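Local coordinates for DNA polymerase III beta subunit (Streptococcus pyogenes, PDB 2AVT), which probably encircles DNA as a dimeric sliding clamp and tethers the replicative polymerase to its template, at residues Met200-Ser205 / Arg243-Asn248. Residues are numbered along the deposited sequence; the frame is centred on the assembly and turned at random.
Sequences MVVLPS and RLLEGN
V202 and L245 meet through both backbone and side chain. The amide N of L245 donates to the carbonyl O of V202 at 3.0 Å in a nearly straight bond (167° at the hydrogen). One water completes a second link between the same two residues: it accepts from V202 N and donates to L245 O, the latter at 2.7 Å. Direct and bridged bonds together occupy both backbone polar groups of V202 and join segment 243-248 to the outermost strand, 199-204, of its sheet.

L244 and L245 reach opposite faces of the strand. L245 CG packs on P204 CG at 3.7 Å, while its CD1 lies 3.9 Å from CG1 of V202; a chi1 of 180° turns that valine methyl toward the leucine, and the two side chains cross at about a right angle. On the other face, the methyls of L244 part: CD2 presses against L203 CD1 at 3.5 Å and CD1 meets V201 CG1 at 3.8 Å. At the strand's end, P204 has no N-H to offer the carbonyl of R243, and the contact there is a close approach of P204 CD to R243 O, 3.2 Å, in place of a backbone hydrogen bond.

Farther out, V201 and L203 pair through their backbones with I167 and V165 of strand 164-170, fixing the inner edge of strand 199-204. I231 touches both L203 and L244, so the leucine pair is packed against strand 230-234, in the sheet that runs on into the N-terminal part of the clamp. The contact thus joins edge strand 199-204 to the segment that follows strand 238-243, with apolar contacts on both faces of the strand, while the direct bond satisfies V202 O and the water satisfies V202 N without continuous strand pairing.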
ATOM      1  N   MET A 200       4.050  -8.922  37.227  1.00 43.06           N
ATOM      2  CA  MET A 200       5.163  -8.176  36.655  1.00 43.37           C
ATOM      3  C   MET A 200       5.702  -8.925  35.448  1.00 41.94           C
ATOM      4  O   MET A 200       6.414  -9.916  35.593  1.00 41.20           O
ATOM      5  CB  MET A 200       6.282  -7.999  37.679  1.00 44.75           C
ATOM      6  CG  MET A 200       7.451  -7.224  37.121  1.00 50.20           C
ATOM      7  SD  MET A 200       8.747  -6.999  38.322  1.00 58.96           S
ATOM      8  CE  MET A 200       9.793  -8.426  37.957  1.00 55.62           C
ATOM      9  N   VAL A 201       5.369  -8.445  34.257  1.00 40.88           N
ATOM     10  CA  VAL A 201       5.803  -9.104  33.036  1.00 37.89           C
ATOM     11  C   VAL A 201       6.299  -8.130  31.987  1.00 36.95           C
ATOM     12  O   VAL A 201       6.219  -6.910  32.148  1.00 36.38           O
ATOM     13  CB  VAL A 201       4.649  -9.926  32.413  1.00 38.07           C
ATOM     14  CG1 VAL A 201       4.202 -11.008  33.369  1.00 37.34           C
ATOM     15  CG2 VAL A 201       3.482  -9.007  32.079  1.00 37.76           C
ATOM     16  N   VAL A 202       6.822  -8.691  30.906  1.00 34.18           N
ATOM     17  CA  VAL A 202       7.319  -7.913  29.788  1.00 33.89           C
ATOM     18  C   VAL A 202       6.686  -8.574  28.572  1.00 33.86           C
ATOM     19  O   VAL A 202       6.878  -9.766  28.335  1.00 33.31           O
ATOM     20  CB  VAL A 202       8.855  -7.978  29.689  1.00 34.97           C
ATOM     21  CG1 VAL A 202       9.332  -7.156  28.504  1.00 33.07           C
ATOM     22  CG2 VAL A 202       9.482  -7.457  30.985  1.00 32.50           C
ATOM     23  N   LEU A 203       5.911  -7.799  27.823  1.00 34.37           N
ATOM     24  CA  LEU A 203       5.214  -8.314  26.652  1.00 34.34           C
ATOM     25  C   LEU A 203       5.767  -7.712  25.371  1.00 32.70           C
ATOM     26  O   LEU A 203       5.839  -6.487  25.231  1.00 30.76           O
ATOM     27  CB  LEU A 203       3.720  -7.997  26.761  1.00 37.94           C
ATOM     28  CG  LEU A 203       2.814  -8.858  25.884  1.00 40.51           C
ATOM     29  CD1 LEU A 203       2.991 -10.311  26.299  1.00 44.36           C
ATOM     30  CD2 LEU A 203       1.366  -8.450  26.049  1.00 44.29           C
ATOM     31  N   PRO A 204       6.161  -8.568  24.411  1.00 31.54           N
ATOM     32  CA  PRO A 204       6.711  -8.108  23.131  1.00 31.49           C
ATOM     33  C   PRO A 204       5.783  -7.041  22.566  1.00 32.45           C
ATOM     34  O   PRO A 204       4.574  -7.256  22.469  1.00 33.59           O
ATOM     35  CB  PRO A 204       6.725  -9.386  22.286  1.00 31.91           C
ATOM     36  CG  PRO A 204       6.940 -10.450  23.291  1.00 29.43           C
ATOM     37  CD  PRO A 204       6.019 -10.036  24.423  1.00 30.80           C
ATOM     38  N   SER A 205       6.339  -5.892  22.207  1.00 32.64           N
ATOM     39  CA  SER A 205       5.530  -4.797  21.697  1.00 34.42           C
ATOM     40  C   SER A 205       4.682  -5.129  20.480  1.00 36.11           C
ATOM     41  O   SER A 205       3.551  -4.649  20.362  1.00 34.69           O
ATOM     42  CB  SER A 205       6.416  -3.588  21.396  1.00 36.15           C
ATOM     43  OG  SER A 205       7.499  -3.954  20.564  1.00 42.73           O
ATOM     44  N   ARG A 243       3.390 -14.860  24.091  1.00 36.29           N
ATOM     45  CA  ARG A 243       4.590 -15.364  24.747  1.00 38.21           C
ATOM     46  C   ARG A 243       5.219 -14.206  25.517  1.00 35.54           C
ATOM     47  O   ARG A 243       5.206 -13.069  25.049  1.00 34.64           O
ATOM     48  CB  ARG A 243       5.560 -15.907  23.690  1.00 40.00           C
ATOM     49  CG  ARG A 243       7.006 -16.073  24.127  1.00 43.99           C
ATOM     50  CD  ARG A 243       7.804 -16.731  23.000  1.00 47.86           C
ATOM     51  NE  ARG A 243       9.252 -16.601  23.161  1.00 48.69           N
ATOM     52  CZ  ARG A 243       9.923 -15.459  23.032  1.00 50.26           C
ATOM     53  NH1 ARG A 243      11.243 -15.442  23.183  1.00 51.46           N
ATOM     54  NH2 ARG A 243       9.281 -14.335  22.743  1.00 49.01           N
ATOM     55  N   LEU A 244       5.764 -14.497  26.694  1.00 35.28           N
ATOM     56  CA  LEU A 244       6.385 -13.467  27.523  1.00 35.75           C
ATOM     57  C   LEU A 244       7.903 -13.426  27.396  1.00 37.29           C
ATOM     58  O   LEU A 244       8.551 -14.457  27.200  1.00 36.53           O
ATOM     59  CB  LEU A 244       6.024 -13.686  28.999  1.00 33.68           C
ATOM     60  CG  LEU A 244       4.551 -13.571  29.411  1.00 33.91           C
ATOM     61  CD1 LEU A 244       4.434 -13.832  30.896  1.00 33.14           C
ATOM     62  CD2 LEU A 244       4.013 -12.196  29.076  1.00 30.76           C
ATOM     63  N   LEU A 245       8.464 -12.226  27.507  1.00 37.53           N
ATOM     64  CA  LEU A 245       9.908 -12.069  27.445  1.00 40.19           C
ATOM     65  C   LEU A 245      10.428 -12.293  28.863  1.00 42.37           C
ATOM     66  O   LEU A 245      10.026 -11.601  29.794  1.00 43.16           O
ATOM     67  CB  LEU A 245      10.273 -10.670  26.947  1.00 37.36           C
ATOM     68  CG  LEU A 245       9.933 -10.405  25.477  1.00 38.22           C
ATOM     69  CD1 LEU A 245      10.103  -8.928  25.154  1.00 35.16           C
ATOM     70  CD2 LEU A 245      10.835 -11.265  24.588  1.00 37.37           C
ATOM     71  N   GLU A 246      11.295 -13.284  29.032  1.00 46.29           N
ATOM     72  CA  GLU A 246      11.840 -13.575  30.352  1.00 50.10           C
ATOM     73  C   GLU A 246      13.047 -12.704  30.636  1.00 50.49           C
ATOM     74  O   GLU A 246      13.688 -12.186  29.717  1.00 50.50           O
ATOM     75  CB  GLU A 246      12.250 -15.044  30.462  1.00 52.83           C
ATOM     76  CG  GLU A 246      11.145 -16.030  30.136  1.00 57.54           C
ATOM     77  CD  GLU A 246      11.533 -17.458  30.468  1.00 61.47           C
ATOM     78  OE1 GLU A 246      12.698 -17.837  30.194  1.00 63.09           O
ATOM     79  OE2 GLU A 246      10.671 -18.201  30.994  1.00 63.64           O
ATOM     80  N   GLY A 247      13.354 -12.545  31.918  1.00 50.97           N
ATOM     81  CA  GLY A 247      14.486 -11.735  32.295  1.00 51.95           C
ATOM     82  C   GLY A 247      14.099 -10.610  33.228  1.00 53.07           C
ATOM     83  O   GLY A 247      12.922 -10.372  33.501  1.00 54.29           O
ATOM     84  N   ASN A 248      15.122  -9.920  33.714  1.00 53.76           N
ATOM     85  CA  ASN A 248      14.972  -8.800  34.629  1.00 53.86           C
ATOM     86  C   ASN A 248      14.879  -7.510  33.820  1.00 52.72           C
ATOM     87  O   ASN A 248      15.848  -7.119  33.174  1.00 53.14           O
ATOM     88  CB  ASN A 248      16.201  -8.735  35.538  1.00 55.64           C
ATOM     89  CG  ASN A 248      16.591 -10.092  36.086  1.00 57.41           C
ATOM     90  OD1 ASN A 248      16.039 -10.553  37.085  1.00 58.72           O
ATOM     91  ND2 ASN A 248      17.537 -10.748  35.423  1.00 59.31           N
TER
HETATM   92  O   HOH W   1       7.915 -11.521  31.397  1.00 36.46           O